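Local coordinates for guanylate kinase (PDB 6WCT), which catalyses the ATP-dependent phosphorylation of GMP to GDP and is probably essential for recycling GMP and, indirectly, cGMP, at residues A28-A33 against D171-F176; P47-S52 against D114-I119; G133-F138 against F179-V184. All coordinates share one frame; numbering follows the deposited sequence.

Contact 1: A28-A33 against D171-F176. With 5GP (guanosine-5'-monophosphate), chain E; PO4 (phosphate ion), chain F.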
loop_
_atom_site.group_PDB
_atom_site.type_symbol
_atom_site.label_atom_id
_atom_site.label_comp_id
_atom_site.label_asym_id
_atom_site.label_seq_id
_atom_site.Cartn_x
_atom_site.Cartn_y
_atom_site.Cartn_z
ATOM N N ALA A 28 0.583 -14.469 3.636
ATOM C CA ALA A 28 0.431 -15.861 3.263
ATOM C C ALA A 28 1.428 -16.221 2.176
ATOM O O ALA A 28 1.817 -15.383 1.359
ATOM C CB ALA A 28 -0.958 -16.144 2.749
ATOM N N ALA A 29 1.778 -17.485 2.140
ATOM C CA ALA A 29 2.733 -18.024 1.185
ATOM C C ALA A 29 2.779 -19.525 1.382
ATOM O O ALA A 29 2.662 -19.991 2.523
ATOM C CB ALA A 29 4.126 -17.430 1.402
ATOM N N PRO A 30 2.985 -20.313 0.333
ATOM C CA PRO A 30 3.287 -21.725 0.564
ATOM C C PRO A 30 4.590 -21.813 1.337
ATOM O O PRO A 30 5.481 -20.978 1.175
ATOM C CB PRO A 30 3.425 -22.296 -0.851
ATOM C CG PRO A 30 3.864 -21.105 -1.695
ATOM C CD PRO A 30 3.127 -19.925 -1.082
ATOM N N SER A 31 4.705 -22.848 2.164
ATOM C CA SER A 31 5.963 -23.094 2.857
ATOM C C SER A 31 7.079 -23.287 1.840
ATOM O O SER A 31 6.866 -23.834 0.754
ATOM C CB SER A 31 5.844 -24.311 3.769
ATOM O OG SER A 31 5.048 -24.006 4.904
ATOM N N GLY A 32 8.269 -22.800 2.188
ATOM C CA GLY A 32 9.402 -22.867 1.292
ATOM C C GLY A 32 9.501 -21.727 0.298
ATOM O O GLY A 32 10.416 -21.734 -0.534
ATOM N N ALA A 33 8.597 -20.743 0.363
ATOM C CA ALA A 33 8.710 -19.530 -0.438
ATOM C C ALA A 33 9.535 -18.458 0.265
ATOM O O ALA A 33 9.872 -17.445 -0.359
ATOM C CB ALA A 33 7.318 -18.969 -0.776
ATOM N N ASP A 171 -1.741 -25.839 -4.360
ATOM C CA ASP A 171 -3.097 -25.667 -3.844
ATOM C C ASP A 171 -3.239 -24.359 -3.083
ATOM O O ASP A 171 -4.272 -23.691 -3.184
ATOM C CB ASP A 171 -3.493 -26.847 -2.957
ATOM C CG ASP A 171 -3.654 -28.149 -3.741
ATOM O OD1 ASP A 171 -4.010 -28.099 -4.937
ATOM O OD2 ASP A 171 -3.424 -29.223 -3.154
ATOM N N GLU A 172 -2.222 -23.978 -2.295
ATOM C CA GLU A 172 -2.315 -22.713 -1.572
ATOM C C GLU A 172 -2.243 -21.539 -2.537
ATOM O O GLU A 172 -3.003 -20.576 -2.401
ATOM C CB GLU A 172 -1.229 -22.604 -0.486
ATOM C CG GLU A 172 -1.452 -23.473 0.772
ATOM C CD GLU A 172 -0.321 -23.336 1.809
ATOM O OE1 GLU A 172 0.280 -22.240 1.886
ATOM O OE2 GLU A 172 -0.019 -24.319 2.541
ATOM N N MET A 173 -1.342 -21.608 -3.521
ATOM C CA MET A 173 -1.140 -20.517 -4.464
ATOM C C MET A 173 -2.334 -20.294 -5.385
ATOM O O MET A 173 -2.482 -19.185 -5.914
ATOM C CB MET A 173 0.130 -20.759 -5.298
ATOM C CG MET A 173 1.408 -20.698 -4.478
ATOM S SD MET A 173 2.903 -20.787 -5.502
ATOM C CE MET A 173 2.874 -22.498 -6.046
ATOM N N LEU A 174 -3.193 -21.304 -5.577
ATOM C CA LEU A 174 -4.389 -21.126 -6.401
ATOM C C LEU A 174 -5.300 -20.029 -5.863
ATOM O O LEU A 174 -6.119 -19.494 -6.620
ATOM C CB LEU A 174 -5.190 -22.427 -6.478
ATOM C CG LEU A 174 -4.769 -23.565 -7.406
ATOM C CD1 LEU A 174 -5.623 -24.788 -7.086
ATOM C CD2 LEU A 174 -4.924 -23.149 -8.876
ATOM N N HIS A 175 -5.174 -19.685 -4.575
ATOM C CA HIS A 175 -6.019 -18.697 -3.914
ATOM C C HIS A 175 -5.337 -17.352 -3.745
ATOM O O HIS A 175 -5.784 -16.552 -2.920
ATOM C CB HIS A 175 -6.472 -19.215 -2.550
ATOM C CG HIS A 175 -7.433 -20.359 -2.618
ATOM N ND1 HIS A 175 -8.798 -20.184 -2.639
ATOM C CD2 HIS A 175 -7.223 -21.690 -2.736
ATOM C CE1 HIS A 175 -9.390 -21.361 -2.714
ATOM N NE2 HIS A 175 -8.457 -22.290 -2.790
ATOM N N PHE A 176 -4.230 -17.108 -4.460
ATOM C CA PHE A 176 -3.502 -15.852 -4.308
ATOM C C PHE A 176 -4.379 -14.654 -4.623
ATOM O O PHE A 176 -4.148 -13.561 -4.100
ATOM C CB PHE A 176 -2.268 -15.830 -5.229
ATOM C CG PHE A 176 -2.593 -15.414 -6.638
ATOM C CD1 PHE A 176 -3.121 -16.332 -7.531
ATOM C CD2 PHE A 176 -2.440 -14.095 -7.049
ATOM C CE1 PHE A 176 -3.474 -15.967 -8.817
ATOM C CE2 PHE A 176 -2.800 -13.715 -8.329
ATOM C CZ PHE A 176 -3.314 -14.647 -9.218
HETATM P P 5GP E . 3.465 -25.635 7.320
HETATM O O1P 5GP E . 4.223 -24.999 8.458
HETATM O O2P 5GP E . 4.326 -26.095 6.144
HETATM O O3P 5GP E . 2.547 -26.761 7.728
HETATM O "O5'" 5GP E . 2.463 -24.556 6.765
HETATM C "C5'" 5GP E . 1.354 -24.941 5.977
HETATM C "C4'" 5GP E . 0.435 -23.774 5.778
HETATM O "O4'" 5GP E . -0.331 -23.565 6.993
HETATM C "C3'" 5GP E . 1.155 -22.442 5.496
HETATM O "O3'" 5GP E . 0.480 -21.731 4.466
HETATM C "C2'" 5GP E . 0.971 -21.669 6.794
HETATM O "O2'" 5GP E . 0.970 -20.266 6.654
HETATM C "C1'" 5GP E . -0.379 -22.190 7.249
HETATM N N9 5GP E . -0.650 -21.962 8.658
HETATM C C8 5GP E . 0.282 -21.771 9.645
HETATM N N7 5GP E . -0.241 -21.386 10.779
HETATM C C5 5GP E . -1.603 -21.335 10.527
HETATM C C6 5GP E . -2.673 -20.937 11.349
HETATM O O6 5GP E . -2.594 -20.542 12.510
HETATM N N1 5GP E . -3.888 -20.986 10.688
HETATM C C2 5GP E . -4.058 -21.370 9.381
HETATM N N2 5GP E . -5.303 -21.333 8.888
HETATM N N3 5GP E . -3.053 -21.750 8.598
HETATM C C4 5GP E . -1.866 -21.703 9.226
HETATM P P PO4 F . 9.112 -20.454 5.149
HETATM O O1 PO4 F . 8.090 -19.357 5.337
HETATM O O2 PO4 F . 10.333 -20.085 5.947
HETATM O O3 PO4 F . 9.539 -20.589 3.700
HETATM O O4 PO4 F . 8.511 -21.753 5.638
HETATM O O HOH W 1 2.698 -24.677 2.200
#
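Pro30, Glu172 and Met173 carry this contact. The ring of Pro30 lies against the Met173 side chain, with Pro30 CG 3.7 Å from Met173 CG. The two side chains cross at about a right angle. Met173 is extended at chi2 (-173°), which sets its SD 3.9 Å from Pro30 CG. Phe138 of strand 135-140 touches both residues, and Leu221 of the second subunit packs on Met173.

Glu172 lies on helix 159-173. Its chain is extended beyond CG and brings OE1 to 3.3 Å from Pro30 CA. No direct hydrogen bond joins the two segments. A water bridges them instead: it accepts from Ser31 N and donates to Glu172 OE2 at 2.8 Å. His94 also bonds OE2.

Residues 29-33 form the first part of the P-loop, the Walker A motif of the guanylate kinase family. A type II turn runs from Pro30 to Ala33. Gly32 has a positive phi (86°), which favours glycine, and its N donates to a phosphate ion.

GMP is bonded to a residue of each segment. Its ribose O3' donates to Glu172 OE1 at 2.6 Å. Ser31 OG donates to O2P of GMP at 2.5 Å. Ala29 O and Glu172 OE1 are both acceptors and form no bond with each other. Lys35 NZ donates to Ala29 O.

Contact 2: P47-S52 against D114-I119. With 5GP (guanosine-5'-monophosphate), chain E.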
loop_
_atom_site.group_PDB
_atom_site.type_symbol
_atom_site.label_atom_id
_atom_site.label_comp_id
_atom_site.label_asym_id
_atom_site.label_seq_id
_atom_site.Cartn_x
_atom_site.Cartn_y
_atom_site.Cartn_z
ATOM N N PRO A 47 9.070 -2.762 14.551
ATOM C CA PRO A 47 8.708 -3.512 15.763
ATOM C C PRO A 47 7.327 -3.211 16.332
ATOM O O PRO A 47 6.924 -3.874 17.299
ATOM C CB PRO A 47 9.807 -3.108 16.751
ATOM C CG PRO A 47 10.148 -1.683 16.338
ATOM C CD PRO A 47 9.988 -1.649 14.823
ATOM N N GLN A 48 6.590 -2.232 15.801
ATOM C CA GLN A 48 5.257 -2.026 16.350
ATOM C C GLN A 48 4.254 -3.099 15.914
ATOM O O GLN A 48 3.073 -2.994 16.259
ATOM C CB GLN A 48 4.746 -0.635 15.993
ATOM C CG GLN A 48 4.117 -0.537 14.652
ATOM C CD GLN A 48 3.703 0.881 14.346
ATOM O OE1 GLN A 48 4.254 1.504 13.445
ATOM N NE2 GLN A 48 2.739 1.408 15.107
ATOM N N ILE A 49 4.679 -4.115 15.172
ATOM C CA ILE A 49 3.804 -5.194 14.731
ATOM C C ILE A 49 4.271 -6.454 15.430
ATOM O O ILE A 49 5.444 -6.825 15.328
ATOM C CB ILE A 49 3.832 -5.386 13.210
ATOM C CG1 ILE A 49 3.478 -4.093 12.491
ATOM C CG2 ILE A 49 2.906 -6.531 12.796
ATOM C CD1 ILE A 49 3.640 -4.215 10.984
ATOM N N ALA A 50 3.361 -7.116 16.125
ATOM C CA ALA A 50 3.662 -8.342 16.844
ATOM C C ALA A 50 3.315 -9.550 15.987
ATOM O O ALA A 50 2.400 -9.514 15.162
ATOM C CB ALA A 50 2.923 -8.404 18.180
ATOM N N LEU A 51 4.114 -10.592 16.136
ATOM C CA LEU A 51 3.894 -11.854 15.454
ATOM C C LEU A 51 3.112 -12.819 16.343
ATOM O O LEU A 51 3.258 -12.824 17.563
ATOM C CB LEU A 51 5.249 -12.454 15.070
ATOM C CG LEU A 51 5.314 -13.799 14.366
ATOM C CD1 LEU A 51 4.470 -13.800 13.077
ATOM C CD2 LEU A 51 6.760 -14.114 14.077
ATOM N N SER A 52 2.280 -13.640 15.724
ATOM C CA SER A 52 1.510 -14.650 16.439
ATOM C C SER A 52 2.083 -16.043 16.180
ATOM O O SER A 52 2.427 -16.382 15.051
ATOM C CB SER A 52 0.042 -14.607 16.017
ATOM O OG SER A 52 -0.641 -15.732 16.510
ATOM N N ASP A 114 -0.766 -3.835 16.917
ATOM C CA ASP A 114 -0.828 -4.446 15.595
ATOM C C ASP A 114 -0.341 -5.888 15.661
ATOM O O ASP A 114 0.598 -6.214 16.397
ATOM C CB ASP A 114 0.002 -3.666 14.568
ATOM C CG ASP A 114 -0.545 -2.272 14.292
ATOM O OD1 ASP A 114 -1.638 -1.936 14.796
ATOM O OD2 ASP A 114 0.099 -1.531 13.521
ATOM N N VAL A 115 -0.975 -6.748 14.864
ATOM C CA VAL A 115 -0.721 -8.181 14.873
ATOM C C VAL A 115 -0.616 -8.668 13.440
ATOM O O VAL A 115 -1.404 -8.269 12.574
ATOM C CB VAL A 115 -1.817 -8.963 15.630
ATOM C CG1 VAL A 115 -1.510 -10.461 15.603
ATOM C CG2 VAL A 115 -1.911 -8.488 17.052
ATOM N N LEU A 116 0.375 -9.510 13.193
ATOM C CA LEU A 116 0.596 -10.143 11.904
ATOM C C LEU A 116 0.358 -11.645 12.041
ATOM O O LEU A 116 0.899 -12.272 12.953
ATOM C CB LEU A 116 2.006 -9.844 11.406
ATOM C CG LEU A 116 2.418 -10.315 10.017
ATOM C CD1 LEU A 116 3.633 -9.563 9.579
ATOM C CD2 LEU A 116 2.726 -11.819 10.012
ATOM N N LEU A 117 -0.483 -12.204 11.168
ATOM C CA LEU A 117 -0.774 -13.635 11.121
ATOM C C LEU A 117 -0.161 -14.248 9.865
ATOM O O LEU A 117 -0.337 -13.707 8.771
ATOM C CB LEU A 117 -2.286 -13.891 11.120
ATOM C CG LEU A 117 -3.138 -13.227 12.205
ATOM C CD1 LEU A 117 -4.632 -13.547 12.049
ATOM C CD2 LEU A 117 -2.629 -13.585 13.631
ATOM N N GLU A 118 0.485 -15.412 10.008
ATOM C CA GLU A 118 1.024 -16.170 8.877
ATOM C C GLU A 118 0.126 -17.386 8.718
ATOM O O GLU A 118 0.325 -18.408 9.379
ATOM C CB GLU A 118 2.475 -16.578 9.112
ATOM C CG GLU A 118 3.377 -15.393 9.292
ATOM C CD GLU A 118 4.856 -15.770 9.474
ATOM O OE1 GLU A 118 5.558 -15.029 10.170
ATOM O OE2 GLU A 118 5.302 -16.809 8.955
ATOM N N ILE A 119 -0.898 -17.269 7.863
ATOM C CA ILE A 119 -1.928 -18.299 7.782
ATOM C C ILE A 119 -2.317 -18.560 6.335
ATOM O O ILE A 119 -2.055 -17.754 5.445
ATOM C CB ILE A 119 -3.164 -17.901 8.605
ATOM C CG1 ILE A 119 -3.788 -16.651 7.994
ATOM C CG2 ILE A 119 -2.753 -17.678 10.108
ATOM C CD1 ILE A 119 -5.008 -16.126 8.768
HETATM P P 5GP E . 3.465 -25.635 7.320
HETATM O O1P 5GP E . 4.223 -24.999 8.458
HETATM O O2P 5GP E . 4.326 -26.095 6.144
HETATM O O3P 5GP E . 2.547 -26.761 7.728
HETATM O "O5'" 5GP E . 2.463 -24.556 6.765
HETATM C "C5'" 5GP E . 1.354 -24.941 5.977
HETATM C "C4'" 5GP E . 0.435 -23.774 5.778
HETATM O "O4'" 5GP E . -0.331 -23.565 6.993
HETATM C "C3'" 5GP E . 1.155 -22.442 5.496
HETATM O "O3'" 5GP E . 0.480 -21.731 4.466
HETATM C "C2'" 5GP E . 0.971 -21.669 6.794
HETATM O "O2'" 5GP E . 0.970 -20.266 6.654
HETATM C "C1'" 5GP E . -0.379 -22.190 7.249
HETATM N N9 5GP E . -0.650 -21.962 8.658
HETATM C C8 5GP E . 0.282 -21.771 9.645
HETATM N N7 5GP E . -0.241 -21.386 10.779
HETATM C C5 5GP E . -1.603 -21.335 10.527
HETATM C C6 5GP E . -2.673 -20.937 11.349
HETATM O O6 5GP E . -2.594 -20.542 12.510
HETATM N N1 5GP E . -3.888 -20.986 10.688
HETATM C C2 5GP E . -4.058 -21.370 9.381
HETATM N N2 5GP E . -5.303 -21.333 8.888
HETATM N N3 5GP E . -3.053 -21.750 8.598
HETATM C C4 5GP E . -1.866 -21.703 9.226
HETATM O O HOH W 2 0.846 -1.865 17.687
HETATM O O HOH W 3 0.771 -16.637 12.703
#
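Strand 49-51 pairs in parallel with strand 114-117, at one edge of the five-stranded parallel sheet of the P-loop kinase core. The short strand axes are inclined at 40°.

Backbone bonds set the register. Ala50 N donates to Asp114 O at 2.9 Å and Leu116 N to Ala50 O at 2.8 Å. A weak bond from Ser52 N to Leu116 O follows.

Two waters extend the pairing at its ends. One donates to Gln48 O and accepts from Asp114 N. The other donates to Ser52 O and accepts from Glu118 N at 3.0 Å.

Side-chain packing lies mainly on the face that carries Ile49, Leu51, Asp114 and Leu116. With chi1 at -56° for CG1, Ile49 CG2 stands opposite the backbone N and reaches Leu116 CB at 3.7 Å. Leu51 CD1 meets Leu116 CD2 at 4.0 Å. Asp114 CB packs on Gln48 O and Ile49 CG1, while its OD1 accepts from Thr23 N. Leu43 of helix 35-45 covers Ile49 and Leu51, and Phe199 of helix 188-203 covers Ile49 and Leu116. Away from this face, Ser52 CB touches Leu117 CD2 at 3.7 Å.

Glu118 and Ile119 reach GMP. Glu118 is a GMP-binding residue, and its O accepts a weak bond from ribose O2'. Ile119 lies against the guanine, with CG2 of Ile119 3.5 Å from C6 of GMP. The Glu118 side chain touches Lys35 of the P-loop, and its OE1 lies 3.3 Å from Leu51 CD1.

Contact 3: G133-F138 against F179-V184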
loop_
_atom_site.group_PDB
_atom_site.type_symbol
_atom_site.label_atom_id
_atom_site.label_comp_id
_atom_site.label_asym_id
_atom_site.label_seq_id
_atom_site.Cartn_x
_atom_site.Cartn_y
_atom_site.Cartn_z
ATOM N N GLY A 133 -11.003 -4.596 7.851
ATOM C CA GLY A 133 -9.910 -3.851 7.259
ATOM C C GLY A 133 -8.555 -4.527 7.325
ATOM O O GLY A 133 -7.527 -3.847 7.302
ATOM N N THR A 134 -8.543 -5.855 7.422
ATOM C CA THR A 134 -7.286 -6.591 7.471
ATOM C C THR A 134 -6.479 -6.334 6.205
ATOM O O THR A 134 -7.019 -6.304 5.104
ATOM C CB THR A 134 -7.557 -8.090 7.633
ATOM O OG1 THR A 134 -8.262 -8.327 8.861
ATOM C CG2 THR A 134 -6.288 -8.859 7.676
ATOM N N VAL A 135 -5.177 -6.136 6.360
ATOM C CA VAL A 135 -4.275 -5.934 5.232
ATOM C C VAL A 135 -3.648 -7.287 4.914
ATOM O O VAL A 135 -2.936 -7.849 5.748
ATOM C CB VAL A 135 -3.199 -4.885 5.559
ATOM C CG1 VAL A 135 -2.152 -4.790 4.417
ATOM C CG2 VAL A 135 -3.837 -3.540 5.796
ATOM N N THR A 136 -3.881 -7.806 3.704
ATOM C CA THR A 136 -3.468 -9.172 3.370
ATOM C C THR A 136 -2.471 -9.167 2.212
ATOM O O THR A 136 -2.675 -8.467 1.220
ATOM C CB THR A 136 -4.681 -10.051 3.042
ATOM O OG1 THR A 136 -5.293 -9.575 1.849
ATOM C CG2 THR A 136 -5.750 -10.000 4.190
ATOM N N VAL A 137 -1.392 -9.940 2.358
ATOM C CA VAL A 137 -0.283 -9.987 1.409
ATOM C C VAL A 137 0.012 -11.439 1.047
ATOM O O VAL A 137 0.099 -12.295 1.931
ATOM C CB VAL A 137 0.992 -9.342 1.992
ATOM C CG1 VAL A 137 2.128 -9.342 0.938
ATOM C CG2 VAL A 137 0.705 -7.937 2.571
ATOM N N PHE A 138 0.232 -11.716 -0.239
ATOM C CA PHE A 138 0.641 -13.053 -0.649
ATOM C C PHE A 138 2.051 -13.002 -1.217
ATOM O O PHE A 138 2.382 -12.114 -2.007
ATOM C CB PHE A 138 -0.297 -13.674 -1.700
ATOM C CG PHE A 138 -0.253 -15.187 -1.706
ATOM C CD1 PHE A 138 0.718 -15.865 -2.415
ATOM C CD2 PHE A 138 -1.170 -15.923 -0.972
ATOM C CE1 PHE A 138 0.767 -17.249 -2.394
ATOM C CE2 PHE A 138 -1.129 -17.304 -0.952
ATOM C CZ PHE A 138 -0.157 -17.968 -1.662
ATOM N N PHE A 179 -5.953 -11.875 -2.096
ATOM C CA PHE A 179 -5.102 -11.024 -1.283
ATOM C C PHE A 179 -4.913 -9.644 -1.914
ATOM O O PHE A 179 -5.007 -9.478 -3.135
ATOM C CB PHE A 179 -3.760 -11.731 -1.043
ATOM C CG PHE A 179 -3.890 -12.944 -0.142
ATOM C CD1 PHE A 179 -4.428 -14.133 -0.625
ATOM C CD2 PHE A 179 -3.539 -12.879 1.190
ATOM C CE1 PHE A 179 -4.582 -15.240 0.199
ATOM C CE2 PHE A 179 -3.687 -13.994 2.034
ATOM C CZ PHE A 179 -4.215 -15.166 1.538
ATOM N N ASP A 180 -4.686 -8.632 -1.058
ATOM C CA ASP A 180 -4.596 -7.259 -1.574
ATOM C C ASP A 180 -3.295 -7.025 -2.336
ATOM O O ASP A 180 -3.269 -6.287 -3.333
ATOM C CB ASP A 180 -4.700 -6.254 -0.437
ATOM C CG ASP A 180 -5.982 -6.432 0.380
ATOM O OD1 ASP A 180 -7.070 -6.380 -0.226
ATOM O OD2 ASP A 180 -5.886 -6.593 1.617
ATOM N N TYR A 181 -2.207 -7.604 -1.857
ATOM C CA TYR A 181 -0.876 -7.355 -2.406
ATOM C C TYR A 181 -0.228 -8.684 -2.726
ATOM O O TYR A 181 -0.563 -9.711 -2.133
ATOM C CB TYR A 181 0.036 -6.597 -1.428
ATOM C CG TYR A 181 -0.506 -5.254 -1.065
ATOM C CD1 TYR A 181 -0.223 -4.133 -1.836
ATOM C CD2 TYR A 181 -1.330 -5.109 0.033
ATOM C CE1 TYR A 181 -0.750 -2.890 -1.505
ATOM C CE2 TYR A 181 -1.848 -3.893 0.376
ATOM C CZ TYR A 181 -1.560 -2.785 -0.386
ATOM O OH TYR A 181 -2.117 -1.584 -0.016
ATOM N N VAL A 182 0.696 -8.652 -3.686
ATOM C CA VAL A 182 1.451 -9.825 -4.077
ATOM C C VAL A 182 2.908 -9.409 -4.129
ATOM O O VAL A 182 3.231 -8.385 -4.735
ATOM C CB VAL A 182 0.968 -10.387 -5.427
ATOM C CG1 VAL A 182 1.856 -11.524 -5.888
ATOM C CG2 VAL A 182 -0.507 -10.872 -5.294
ATOM N N ILE A 183 3.761 -10.134 -3.413
ATOM C CA ILE A 183 5.210 -9.937 -3.450
ATOM C C ILE A 183 5.832 -11.170 -4.089
ATOM O O ILE A 183 5.521 -12.295 -3.686
ATOM C CB ILE A 183 5.781 -9.709 -2.041
ATOM C CG1 ILE A 183 5.238 -8.405 -1.434
ATOM C CG2 ILE A 183 7.318 -9.737 -2.063
ATOM C CD1 ILE A 183 5.689 -8.189 0.050
ATOM N N VAL A 184 6.683 -10.973 -5.094
ATOM C CA VAL A 184 7.478 -12.063 -5.650
ATOM C C VAL A 184 8.858 -12.009 -5.011
ATOM O O VAL A 184 9.578 -11.011 -5.150
ATOM C CB VAL A 184 7.565 -11.992 -7.182
ATOM C CG1 VAL A 184 8.366 -13.164 -7.706
ATOM C CG2 VAL A 184 6.191 -11.976 -7.810
#
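Strands 135-138 and 181-184 run parallel, with their short axes 31° apart and 4.6 Å at closest approach. Phe138 N donates to Tyr181 O at 2.9 Å, and Ile183 N to Phe138 O at 2.8 Å. Thr136 O accepts from Tyr181 N and, weakly, from Asp180 N.

Asp180 and Thr136 interlock where the pairing begins. Asp180 OD2 accepts from Thr136 N at 3.1 Å, on the anti side of the carboxylate. Asp180 N donates to Thr136 OG1 at 3.1 Å. The chi1 of Thr136 (66°) sets OG1 between its own N and carbonyl carbon, facing Asp180.

Strand 181-184 is the edge strand of the parallel P-loop kinase sheet in this chain. Arg206 and Gln209 of the second subunit bond to Phe179 O and Val182 O.

The Phe138 ring makes a T-shaped stack, its edge directed at the face of Phe179. Phe138 CD2 lies over that face toward its rim, 3.7 Å from Phe179 CE1. The centroids are 5.2 Å apart, the planes at 69°. Arg128 adds a cation-pi contact to Phe179. On the sheet face that carries Val137 and Tyr181, Val137 CG1 touches Ile183 CD1 at 3.8 Å. Helix 188-203 covers this side through Ile198 and Leu195.

How the contacts relate
All three contacts belong to the P-loop kinase core. Contacts 2 and 3 pair strands at the two ends of its five-stranded parallel sheet, with strand 24-28 between them. Their centres are about 14 Å apart, and they do not touch. Segment 28-33 of contact 1 leads from strand 24-28 into the P-loop; its partner begins on helix 159-173. Contact 1 lies about 12 Å from contact 3 and about 19 Å from contact 2, centre to centre, and touches both through Ala28. Along the chain, contact 2 is nested within contact 1, while contacts 1 and 3 alternate. Contacts 1 and 2 bring distant parts of the chain to GMP, while strand 181-184 of contact 3 meets the second subunit.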